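Local coordinates for putative exported protein (Aeromonas hydrophila subsp. hydrophila, PDB 4PJ2) that probably inhibits invertebrate-type (i-type) lysozymes in the bacterial periplasm and binds a magnesium ion, at residues 53-58 / 91-96; 4-9 / 18-23. One frame throughout, in Å; residues are numbered along the deposited sequence. Where two conformers were deposited one is given.

Contact 1. Residues 53-58 / 91-96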
loop_
_atom_site.group_PDB
_atom_site.type_symbol
_atom_site.label_atom_id
_atom_site.label_comp_id
_atom_site.label_asym_id
_atom_site.label_seq_id
_atom_site.Cartn_x
_atom_site.Cartn_y
_atom_site.Cartn_z
ATOM N N LYS A 53 3.122 -16.066 11.602
ATOM C CA LYS A 53 1.772 -15.615 11.306
ATOM C C LYS A 53 1.753 -14.982 9.935
ATOM O O LYS A 53 2.712 -14.319 9.537
ATOM C CB LYS A 53 1.312 -14.590 12.340
ATOM C CG LYS A 53 1.267 -15.098 13.747
ATOM C CD LYS A 53 0.129 -16.051 13.986
ATOM C CE LYS A 53 0.300 -16.770 15.316
ATOM N NZ LYS A 53 -0.846 -17.673 15.592
ATOM N N VAL A 54 0.642 -15.166 9.224
ATOM C CA VAL A 54 0.449 -14.579 7.907
ATOM C C VAL A 54 -0.719 -13.597 7.994
ATOM O O VAL A 54 -1.773 -13.940 8.527
ATOM C CB VAL A 54 0.113 -15.650 6.839
ATOM C CG1 VAL A 54 0.183 -15.026 5.460
ATOM C CG2 VAL A 54 1.069 -16.826 6.936
ATOM N N LEU A 55 -0.507 -12.387 7.485
ATOM C CA LEU A 55 -1.502 -11.329 7.544
ATOM C C LEU A 55 -1.706 -10.730 6.162
ATOM O O LEU A 55 -0.811 -10.749 5.328
ATOM C CB LEU A 55 -1.056 -10.217 8.489
ATOM C CG LEU A 55 -1.337 -10.454 9.968
ATOM C CD1 LEU A 55 -0.353 -11.414 10.570
ATOM C CD2 LEU A 55 -1.316 -9.157 10.717
ATOM N N PRO A 56 -2.877 -10.141 5.932
ATOM C CA PRO A 56 -3.093 -9.395 4.698
ATOM C C PRO A 56 -2.254 -8.131 4.648
ATOM O O PRO A 56 -1.937 -7.549 5.692
ATOM C CB PRO A 56 -4.591 -9.051 4.740
ATOM C CG PRO A 56 -4.980 -9.193 6.103
ATOM C CD PRO A 56 -4.055 -10.114 6.802
ATOM N N ARG A 57 -1.899 -7.710 3.440
ATOM C CA ARG A 57 -1.299 -6.398 3.259
ATOM C C ARG A 57 -1.987 -5.639 2.183
ATOM O O ARG A 57 -2.169 -6.095 1.061
ATOM C CB ARG A 57 0.189 -6.421 2.970
ATOM C CG ARG A 57 0.545 -7.223 1.794
ATOM C CD ARG A 57 2.037 -7.126 1.351
ATOM N NE ARG A 57 2.190 -8.066 0.251
ATOM C CZ ARG A 57 2.140 -7.781 -1.039
ATOM N NH1 ARG A 57 2.034 -6.538 -1.468
ATOM N NH2 ARG A 57 2.239 -8.761 -1.921
ATOM N N ASP A 58 -2.358 -4.428 2.555
ATOM C CA ASP A 58 -2.985 -3.509 1.631
ATOM C C ASP A 58 -1.940 -2.530 1.147
ATOM O O ASP A 58 -1.892 -1.352 1.572
ATOM C CB ASP A 58 -4.144 -2.789 2.275
ATOM C CG ASP A 58 -4.805 -1.852 1.322
ATOM O OD1 ASP A 58 -4.642 -2.037 0.091
ATOM O OD2 ASP A 58 -5.480 -0.928 1.793
ATOM N N SER A 91 -1.148 1.639 6.686
ATOM C CA SER A 91 -1.730 0.692 7.615
ATOM C C SER A 91 -0.573 0.058 8.362
ATOM O O SER A 91 0.585 0.175 7.960
ATOM C CB SER A 91 -2.587 -0.347 6.874
ATOM O OG SER A 91 -1.845 -1.000 5.855
ATOM N N ALA A 92 -0.868 -0.550 9.491
ATOM C CA ALA A 92 0.192 -1.180 10.252
ATOM C C ALA A 92 -0.390 -2.201 11.184
ATOM O O ALA A 92 -1.506 -2.049 11.681
ATOM C CB ALA A 92 0.971 -0.149 11.050
ATOM N N ASP A 93 0.397 -3.239 11.423
ATOM C CA ASP A 93 0.108 -4.242 12.432
ATOM C C ASP A 93 1.223 -4.247 13.455
ATOM O O ASP A 93 2.390 -4.139 13.100
ATOM C CB ASP A 93 -0.001 -5.626 11.788
ATOM C CG ASP A 93 -1.082 -5.676 10.755
ATOM O OD1 ASP A 93 -2.264 -5.528 11.129
ATOM O OD2 ASP A 93 -0.747 -5.818 9.560
ATOM N N ALA A 94 0.848 -4.370 14.718
ATOM C CA ALA A 94 1.816 -4.515 15.799
ATOM C C ALA A 94 1.754 -5.937 16.358
ATOM O O ALA A 94 0.668 -6.509 16.483
ATOM C CB ALA A 94 1.555 -3.494 16.907
ATOM N N PHE A 95 2.920 -6.459 16.726
ATOM C CA PHE A 95 3.064 -7.805 17.267
ATOM C C PHE A 95 3.865 -7.788 18.552
ATOM O O PHE A 95 4.874 -7.090 18.650
ATOM C CB PHE A 95 3.812 -8.730 16.291
ATOM C CG PHE A 95 3.174 -8.858 14.947
ATOM C CD1 PHE A 95 2.424 -9.973 14.618
ATOM C CD2 PHE A 95 3.359 -7.882 13.995
ATOM C CE1 PHE A 95 1.850 -10.081 13.373
ATOM C CE2 PHE A 95 2.767 -7.976 12.748
ATOM C CZ PHE A 95 2.022 -9.078 12.440
ATOM N N THR A 96 3.422 -8.577 19.514
ATOM C CA THR A 96 4.265 -8.903 20.658
ATOM C C THR A 96 5.071 -10.137 20.311
ATOM O O THR A 96 4.588 -11.007 19.571
ATOM C CB THR A 96 3.466 -9.150 21.940
ATOM O OG1 THR A 96 2.406 -10.069 21.683
ATOM C CG2 THR A 96 2.887 -7.857 22.448
HETATM O O HOH W 1 -2.346 -5.561 7.329
HETATM O O HOH W 2 -2.190 0.579 3.622
HETATM O O HOH W 3 -2.231 -3.640 5.342
#
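Two four-stranded antiparallel sheets face each other here, and Leu55 of strand 49-57 meets Asp93 and Phe95 of strand 90-98 across the gap. The strand segments run nearly antiparallel, at 164°, with their axes 9.1 Å apart at the closest. No direct hydrogen bond joins them. Leu55 CD1 comes to the rim of the Phe95 ring, in the ring plane, 3.8 Å from Phe95 CE1. Leu55 CD2 lies between Phe95 CZ and the Asp93 carboxylate, 3.5 Å from Asp93 CG. In Asp93, CG lies anti to the carbonyl carbon (chi1 -60°), which carries the carboxylate across the gap to the methyl. Phe95 approaches Leu55 from the opposite direction.

Past Leu55, three waters bridge the two segments. One water donates to both Pro56 O and Asp93 OD2, the latter at 2.8 Å. A second water bridges Asp58 O and Ser91 OG. A third accepts from Asp58 N at 2.9 Å and lies 2.7 Å from the same Ser91 OG. The buried Asp93 carboxylate has direct partners too: Tyr32 OH at OD2 and His108 ND1 at OD1. These bonds would limit its rotation and would be expected to stabilise a charged carboxylate beside an apolar methyl. Tyr32 and Val34 of strand 30-37 also touch Phe95. Side chains meeting between two antiparallel sheets, with no backbone pairing between the strands, are typical of face-to-face packing in a beta-sandwich.

Contact 2. Residues 4-9 / 18-23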
loop_
_atom_site.group_PDB
_atom_site.type_symbol
_atom_site.label_atom_id
_atom_site.label_comp_id
_atom_site.label_asym_id
_atom_site.label_seq_id
_atom_site.Cartn_x
_atom_site.Cartn_y
_atom_site.Cartn_z
ATOM N N GLY A 4 10.564 -9.235 -3.831
ATOM C CA GLY A 4 9.685 -9.290 -2.677
ATOM C C GLY A 4 10.405 -8.955 -1.377
ATOM O O GLY A 4 11.527 -9.399 -1.141
ATOM N N PHE A 5 9.749 -8.166 -0.535
ATOM C CA PHE A 5 10.334 -7.697 0.712
ATOM C C PHE A 5 10.764 -8.852 1.595
ATOM O O PHE A 5 10.015 -9.796 1.770
ATOM C CB PHE A 5 9.292 -6.866 1.448
ATOM C CG PHE A 5 9.794 -6.229 2.697
ATOM C CD1 PHE A 5 10.214 -4.908 2.698
ATOM C CD2 PHE A 5 9.829 -6.943 3.880
ATOM C CE1 PHE A 5 10.669 -4.324 3.850
ATOM C CE2 PHE A 5 10.287 -6.364 5.036
ATOM C CZ PHE A 5 10.707 -5.050 5.021
ATOM N N PHE A 6 11.984 -8.778 2.119
ATOM C CA PHE A 6 12.467 -9.676 3.165
ATOM C C PHE A 6 13.404 -8.907 4.088
ATOM O O PHE A 6 14.316 -8.225 3.620
ATOM C CB PHE A 6 13.214 -10.875 2.574
ATOM C CG PHE A 6 13.852 -11.752 3.617
ATOM C CD1 PHE A 6 13.108 -12.694 4.312
ATOM C CD2 PHE A 6 15.189 -11.619 3.913
ATOM C CE1 PHE A 6 13.702 -13.484 5.271
ATOM C CE2 PHE A 6 15.779 -12.402 4.871
ATOM C CZ PHE A 6 15.034 -13.335 5.545
ATOM N N LYS A 7 13.178 -9.007 5.393
ATOM C CA LYS A 7 14.089 -8.408 6.357
ATOM C C LYS A 7 14.157 -9.246 7.606
ATOM O O LYS A 7 13.158 -9.772 8.060
ATOM C CB LYS A 7 13.636 -6.997 6.725
ATOM C CG LYS A 7 14.642 -6.189 7.549
ATOM C CD LYS A 7 14.313 -4.689 7.510
ATOM C CE LYS A 7 15.239 -3.873 8.391
ATOM N NZ LYS A 7 16.640 -3.868 7.893
ATOM N N GLN A 8 15.357 -9.331 8.153
ATOM C CA GLN A 8 15.628 -10.049 9.377
ATOM C C GLN A 8 16.106 -9.062 10.440
ATOM O O GLN A 8 16.945 -8.205 10.144
ATOM C CB GLN A 8 16.717 -11.072 9.100
ATOM C CG GLN A 8 17.110 -11.893 10.293
ATOM C CD GLN A 8 18.234 -12.844 9.973
ATOM O OE1 GLN A 8 18.201 -13.510 8.945
ATOM N NE2 GLN A 8 19.248 -12.900 10.838
ATOM N N LEU A 9 15.574 -9.187 11.655
ATOM C CA LEU A 9 15.922 -8.318 12.787
ATOM C C LEU A 9 16.203 -9.153 14.026
ATOM O O LEU A 9 15.491 -10.104 14.306
ATOM C CB LEU A 9 14.777 -7.366 13.133
ATOM C CG LEU A 9 14.405 -6.306 12.107
ATOM C CD1 LEU A 9 13.135 -5.567 12.547
ATOM C CD2 LEU A 9 15.544 -5.330 11.927
ATOM N N THR A 18 11.877 -12.570 11.094
ATOM C CA THR A 18 11.902 -12.204 9.695
ATOM C C THR A 18 10.507 -11.790 9.256
ATOM O O THR A 18 9.505 -12.245 9.798
ATOM C CB THR A 18 12.415 -13.316 8.787
ATOM O OG1 THR A 18 11.469 -14.380 8.790
ATOM C CG2 THR A 18 13.775 -13.822 9.230
ATOM N N VAL A 19 10.474 -10.911 8.268
ATOM C CA VAL A 19 9.225 -10.421 7.698
ATOM C C VAL A 19 9.371 -10.499 6.195
ATOM O O VAL A 19 10.344 -9.996 5.641
ATOM C CB VAL A 19 8.918 -8.975 8.132
ATOM C CG1 VAL A 19 7.599 -8.512 7.509
ATOM C CG2 VAL A 19 8.864 -8.892 9.645
ATOM N N SER A 20 8.387 -11.120 5.544
ATOM C CA SER A 20 8.428 -11.366 4.102
ATOM C C SER A 20 7.083 -11.100 3.468
ATOM O O SER A 20 6.059 -11.457 4.030
ATOM C CB SER A 20 8.684 -12.850 3.835
ATOM O OG SER A 20 9.949 -13.258 4.251
ATOM N N GLU A 21 7.074 -10.519 2.271
ATOM C CA GLU A 21 5.854 -10.508 1.464
ATOM C C GLU A 21 5.631 -11.872 0.830
ATOM O O GLU A 21 6.565 -12.615 0.561
ATOM C CB GLU A 21 5.946 -9.414 0.398
ATOM C CG GLU A 21 5.733 -8.024 1.010
ATOM C CD GLU A 21 5.921 -6.877 0.041
ATOM O OE1 GLU A 21 6.477 -7.102 -1.046
ATOM O OE2 GLU A 21 5.523 -5.734 0.370
ATOM N N GLY A 22 4.382 -12.210 0.579
ATOM C CA GLY A 22 4.078 -13.487 -0.052
ATOM C C GLY A 22 4.650 -13.629 -1.455
ATOM O O GLY A 22 4.626 -12.698 -2.255
ATOM N N ARG A 23 5.173 -14.813 -1.752
ATOM C CA ARG A 23 5.816 -15.058 -3.032
ATOM C C ARG A 23 4.793 -15.140 -4.157
ATOM O O ARG A 23 3.721 -15.731 -4.005
ATOM C CB ARG A 23 6.662 -16.332 -2.980
ATOM C CG ARG A 23 7.291 -16.708 -4.308
ATOM C CD ARG A 23 8.410 -17.710 -4.115
ATOM N NE ARG A 23 8.922 -18.157 -5.403
ATOM C CZ ARG A 23 9.954 -18.974 -5.560
ATOM N NH1 ARG A 23 10.593 -19.448 -4.502
ATOM N NH2 ARG A 23 10.337 -19.323 -6.779
HETATM O O HOH W 4 9.176 -11.666 -0.293
#
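The Phe6 ring lies beside Ser20 and Thr18 of the neighbouring strand. Its CG is anti to the backbone N (chi1 174°), and this swings the ring beside the strand 16-21 residues on the same face. Ser20 OG meets the ring edge in plane, 3.2 Å from Phe6 CD1. Thr18 crosses the ring at a slant, with its CB 3.7 Å from Phe6 CE1. Gln8 adds its CB and CG against Thr18 CG2. Ser20 OG also hydrogen-bonds a glycerol, probably from the crystallisation liquor.

The two segments are the arms of an antiparallel beta hairpin at the edge of a four-stranded sheet. Lys7 and Val19 form a hydrogen-bonded pair, with Val19 N to Lys7 O at 2.9 Å and the reciprocal Lys7 N to Val19 O at 3.0 Å. Phe6 with Ser20 and Gln8 with Thr18 are the non-hydrogen-bonded pairs.

Phe5 turns its ring to the side of Val19, where the ring edge faces Val19 O, 3.6 Å from Phe5 CD2. Glu21 packs its CD against Phe5 CB, 3.7 Å away. Glu21 OE1 takes a weak but straight bond from Phe5 N, at 3.5 Å, while OE2 accepts from Ile61 N. Glu21 N in turn donates to Phe5 O, and a water bridges Phe5 O and Glu21 O.

In the fold
Contact 2 pairs neighbouring strands within one sheet. Contact 1 links the far edge strand of that same sheet to the second sheet. Their centres are about 12 Å apart, and they touch where Arg57 NE lies 3.6 Å from Glu21 CG. Arg57 also forms a salt bridge with Glu25. Strand 30-37 lies between strands 16-21 and 49-57, and its Tyr32 touches Val19 of contact 2 as well as Leu55 and Phe95 of contact 1. Contact 1 is the nearer to the metal: the Phe95 side chain is about 10 Å from the magnesium ion and about 6 Å from that of its ligand Glu76. The Val19 side chain is about 12 Å from that of Glu76.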